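Local structure of DsbA-like disulfide oxidoreductase (Wolbachia endosymbiont of Drosophila melanogaster, 6EEZ) at residues A[123-126]-A[127-130]; A[139-142]-A[143-147]. The protein probably catalyses thiol-disulfide exchange, acting as a homotrimeric disulfide isomerase of the DsbA-like branch of the thioredoxin superfamily. All coordinates share one frame; numbering follows the deposited sequence.

How the contacts relate
Both contacts are local and lie among the helices of this thioredoxin-family protein: contact 1 joins a loop to the first turn of the helix it starts, 126-135, and contact 2 joins successive turns inside the next helix, 137-154. Their centres lie about 22 Å and 13 Å from the centre of the chain and about 21 Å from each other; they do not touch, yet both pack on helix 76-91. Each has a buried apolar side, Ile124 with Phe129 in contact 1 and Ile140, Met143 and Ile144 in contact 2. The polar chemistry differs: in contact 1 one aspartate caps backbone N-H groups, with further acidic side chains close by, whereas contact 2 pairs a carboxylate with an amide.

Contact 1 of 2, residues A[123-126]-A[127-130]; sequences GIDE and DDFN
Asp125 and Asp128 bring their CA atoms to 5.3 Å as the loop at 123-126 winds into the first turn of helix 126-135, where Phe129 N bonds to Asp125 O and Asn130 N to Glu126 O. The side chain of Asp125 folds forward over this turn: with CG anti to its own backbone N (chi1 157°), OD2 reaches Asp128 N at 2.8 Å, nearly in line with the C-O bond. The same oxygen takes a weak, strongly bent bond from Asp127 N, also at 2.8 Å. Asp128 OD2 lies 3.6 Å from Asp125 OD2, a closeness of like charges that the two N-H groups and the helix N-terminus probably ease. On the inner side, Ile124 CG2 rests 3.9 Å from Phe129 CB, the two side chains crossing at about a right angle; Ile124 also packs on Val88, and Phe129 on Leu116 and Val119. CG of Glu126 passes 3.7 Å from Asn130 ND2, and the chain runs on extended beyond it, with carboxylate and amide planes nearly perpendicular. Gly123, at positive phi, closes helix 112-121 in a Schellman motif, and two residues later Asp125 opens the next helix as a classical aspartate N-cap.

Contact 2 of 2, residues A[139-142]-A[143-147]; sequences KIEQ and MINNS
Four regular i to i+4 bonds, from Lys139 O to Met143 N through Gln142 O to Asn146 N, tie 139-142 to 143-147 on successive turns of helix 137-154. Across the outer side, Asn145 ND2 donates to Glu141 OE2 at 2.9 Å. The donor stands above the carboxylate plane, 47° out of it, and the two flat groups are nearly perpendicular. A bend at chi2 (69°) turns the Glu141 carboxylate back toward the Asn145 amide. A water bridges the pair, donating to Asn145 OD1 at 2.9 Å and weakly to Glu141 OE1; OE1 also forms a salt bridge with Lys83 on helix 76-91. Helix 137-154 closes the run of helices that DsbA-like proteins insert into the thioredoxin fold, here between strands 65-70 and 161-164. On the buried side Ile140 and Ile144 point the same way, CG2 of Ile140 4.2 Å from CD1 of Ile144, and lie against Lys83 and Ala82. Met143 lays its CG 3.2 Å from Lys139 O, and its side chain packs on Leu86 and Phe90. On the exposed flank Gln142 and Asn146 run side by side, Gln142 CG lying 3.9 Å from Asn146 ND2 and the amide planes 24° apart.

Contact 1 of 2, residues A[123-126]-A[127-130]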
loop_
_atom_site.group_PDB
_atom_site.type_symbol
_atom_site.label_atom_id
_atom_site.label_comp_id
_atom_site.label_asym_id
_atom_site.label_seq_id
_atom_site.Cartn_x
_atom_site.Cartn_y
_atom_site.Cartn_z
ATOM N N GLY A 123 -8.246 0.112 -18.291
ATOM C CA GLY A 123 -7.582 0.029 -19.581
ATOM C C GLY A 123 -6.819 -1.253 -19.877
ATOM O O GLY A 123 -6.181 -1.364 -20.929
ATOM N N ILE A 124 -6.903 -2.228 -18.976
ATOM C CA ILE A 124 -6.155 -3.475 -19.112
ATOM C C ILE A 124 -6.985 -4.630 -19.692
ATOM O O ILE A 124 -8.122 -4.856 -19.292
ATOM C CB ILE A 124 -5.562 -3.873 -17.732
ATOM C CG1 ILE A 124 -4.272 -3.087 -17.503
ATOM C CG2 ILE A 124 -5.256 -5.381 -17.635
ATOM C CD1 ILE A 124 -3.816 -3.078 -16.102
ATOM N N ASP A 125 -6.401 -5.367 -20.634
ATOM C CA ASP A 125 -7.098 -6.457 -21.315
ATOM C C ASP A 125 -7.133 -7.724 -20.466
ATOM O O ASP A 125 -6.144 -8.076 -19.821
ATOM C CB ASP A 125 -6.428 -6.730 -22.668
ATOM C CG ASP A 125 -6.686 -8.136 -23.193
ATOM O OD1 ASP A 125 -7.668 -8.346 -23.938
ATOM O OD2 ASP A 125 -5.874 -9.028 -22.870
ATOM N N GLU A 126 -8.277 -8.401 -20.463
ATOM C CA GLU A 126 -8.466 -9.580 -19.619
ATOM C C GLU A 126 -7.359 -10.615 -19.802
ATOM O O GLU A 126 -6.916 -11.226 -18.832
ATOM C CB GLU A 126 -9.824 -10.227 -19.899
ATOM C CG GLU A 126 -10.014 -11.594 -19.258
ATOM C CD GLU A 126 -11.472 -12.015 -19.209
ATOM O OE1 GLU A 126 -11.770 -13.025 -18.540
ATOM O OE2 GLU A 126 -12.319 -11.334 -19.831
ATOM N N ASP A 127 -6.913 -10.807 -21.041
ATOM C CA ASP A 127 -5.920 -11.838 -21.347
ATOM C C ASP A 127 -4.516 -11.440 -20.880
ATOM O O ASP A 127 -3.747 -12.281 -20.409
ATOM C CB ASP A 127 -5.917 -12.135 -22.848
ATOM C CG ASP A 127 -6.978 -13.131 -23.237
ATOM O OD1 ASP A 127 -7.038 -14.201 -22.599
ATOM O OD2 ASP A 127 -7.759 -12.840 -24.169
ATOM N N ASP A 128 -4.177 -10.164 -21.017
ATOM C CA ASP A 128 -2.945 -9.666 -20.435
ATOM C C ASP A 128 -2.990 -9.831 -18.919
ATOM O O ASP A 128 -1.964 -10.081 -18.274
ATOM C CB ASP A 128 -2.721 -8.195 -20.796
ATOM C CG ASP A 128 -2.340 -8.001 -22.243
ATOM O OD1 ASP A 128 -1.529 -8.803 -22.751
ATOM O OD2 ASP A 128 -2.852 -7.050 -22.871
ATOM N N PHE A 129 -4.187 -9.693 -18.355
ATOM C CA PHE A 129 -4.353 -9.733 -16.908
ATOM C C PHE A 129 -4.227 -11.169 -16.420
ATOM O O PHE A 129 -3.565 -11.429 -15.416
ATOM C CB PHE A 129 -5.699 -9.132 -16.491
ATOM C CG PHE A 129 -6.011 -9.289 -15.023
ATOM C CD1 PHE A 129 -5.421 -8.466 -14.075
ATOM C CD2 PHE A 129 -6.903 -10.261 -14.593
ATOM C CE1 PHE A 129 -5.708 -8.615 -12.720
ATOM C CE2 PHE A 129 -7.199 -10.414 -13.243
ATOM C CZ PHE A 129 -6.595 -9.593 -12.303
ATOM N N ASN A 130 -4.833 -12.109 -17.144
ATOM C CA ASN A 130 -4.755 -13.513 -16.752
ATOM C C ASN A 130 -3.328 -14.046 -16.873
ATOM O O ASN A 130 -2.880 -14.812 -16.019
ATOM C CB ASN A 130 -5.714 -14.368 -17.584
ATOM C CG ASN A 130 -7.177 -14.140 -17.219
ATOM O OD1 ASN A 130 -7.482 -13.592 -16.166
ATOM N ND2 ASN A 130 -8.085 -14.570 -18.092
#

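Contact 2 of 2, residues A[139-142]-A[143-147]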
loop_
_atom_site.group_PDB
_atom_site.type_symbol
_atom_site.label_atom_id
_atom_site.label_comp_id
_atom_site.label_asym_id
_atom_site.label_seq_id
_atom_site.Cartn_x
_atom_site.Cartn_y
_atom_site.Cartn_z
ATOM N N LYS A 139 6.248 -14.489 -7.634
ATOM C CA LYS A 139 6.806 -13.231 -7.162
ATOM C C LYS A 139 5.763 -12.430 -6.415
ATOM O O LYS A 139 6.071 -11.766 -5.434
ATOM C CB LYS A 139 7.365 -12.410 -8.307
ATOM C CG LYS A 139 8.044 -11.143 -7.843
ATOM C CD LYS A 139 9.441 -11.020 -8.430
ATOM C CE LYS A 139 10.423 -11.970 -7.749
ATOM N NZ LYS A 139 11.739 -11.977 -8.441
ATOM N N ILE A 140 4.525 -12.494 -6.883
ATOM C CA ILE A 140 3.420 -11.856 -6.184
ATOM C C ILE A 140 3.245 -12.500 -4.807
ATOM O O ILE A 140 3.053 -11.813 -3.809
ATOM C CB ILE A 140 2.102 -11.977 -6.977
ATOM C CG1 ILE A 140 2.211 -11.185 -8.285
ATOM C CG2 ILE A 140 0.929 -11.490 -6.137
ATOM C CD1 ILE A 140 1.126 -11.495 -9.287
ATOM N N GLU A 141 3.281 -13.827 -4.779
ATOM C CA GLU A 141 3.126 -14.569 -3.546
ATOM C C GLU A 141 4.232 -14.151 -2.571
ATOM O O GLU A 141 3.965 -13.860 -1.412
ATOM C CB GLU A 141 3.162 -16.077 -3.825
ATOM C CG GLU A 141 3.277 -16.965 -2.579
ATOM C CD GLU A 141 2.018 -16.941 -1.712
ATOM O OE1 GLU A 141 0.969 -16.442 -2.186
ATOM O OE2 GLU A 141 2.072 -17.441 -0.566
ATOM N N GLN A 142 5.466 -14.100 -3.068
ATOM C CA GLN A 142 6.625 -13.709 -2.268
ATOM C C GLN A 142 6.469 -12.312 -1.697
ATOM O O GLN A 142 6.763 -12.082 -0.516
ATOM C CB GLN A 142 7.904 -13.784 -3.106
ATOM C CG GLN A 142 9.176 -13.624 -2.307
ATOM C CD GLN A 142 10.429 -13.748 -3.160
ATOM O OE1 GLN A 142 10.876 -12.768 -3.750
ATOM N NE2 GLN A 142 11.008 -14.956 -3.223
ATOM N N MET A 143 5.995 -11.387 -2.531
ATOM C CA MET A 143 5.858 -9.991 -2.106
ATOM C C MET A 143 4.801 -9.837 -1.027
ATOM O O MET A 143 4.959 -9.035 -0.112
ATOM C CB MET A 143 5.521 -9.083 -3.296
ATOM C CG MET A 143 6.685 -8.842 -4.252
ATOM S SD MET A 143 6.194 -7.979 -5.777
ATOM C CE MET A 143 5.913 -6.333 -5.133
ATOM N N ILE A 144 3.715 -10.590 -1.134
ATOM C CA ILE A 144 2.625 -10.458 -0.179
ATOM C C ILE A 144 3.035 -11.100 1.147
ATOM O O ILE A 144 2.735 -10.580 2.220
ATOM C CB ILE A 144 1.329 -11.088 -0.715
ATOM C CG1 ILE A 144 0.706 -10.149 -1.756
ATOM C CG2 ILE A 144 0.343 -11.378 0.426
ATOM C CD1 ILE A 144 -0.569 -10.636 -2.361
ATOM N N ASN A 145 3.732 -12.220 1.070
ATOM C CA ASN A 145 4.210 -12.872 2.274
ATOM C C ASN A 145 5.189 -11.969 2.996
ATOM O O ASN A 145 5.159 -11.862 4.233
ATOM C CB ASN A 145 4.868 -14.210 1.946
ATOM C CG ASN A 145 3.858 -15.280 1.624
ATOM O OD1 ASN A 145 2.698 -15.198 2.035
ATOM N ND2 ASN A 145 4.294 -16.305 0.893
ATOM N N ASN A 146 6.040 -11.289 2.230
ATOM C CA ASN A 146 7.045 -10.443 2.843
ATOM C C ASN A 146 6.391 -9.257 3.510
ATOM O O ASN A 146 6.831 -8.849 4.573
ATOM C CB ASN A 146 8.097 -10.008 1.822
ATOM C CG ASN A 146 9.116 -11.107 1.534
ATOM O OD1 ASN A 146 9.253 -12.076 2.300
ATOM N ND2 ASN A 146 9.839 -10.963 0.441
ATOM N N SER A 147 5.304 -8.741 2.940
ATOM C CA SER A 147 4.586 -7.635 3.580
ATOM C C SER A 147 3.849 -8.083 4.832
ATOM O O SER A 147 3.787 -7.341 5.819
ATOM C CB SER A 147 3.584 -6.997 2.621
ATOM O OG SER A 147 4.240 -6.307 1.584
HETATM O O HOH W 1 0.439 -15.079 0.240
#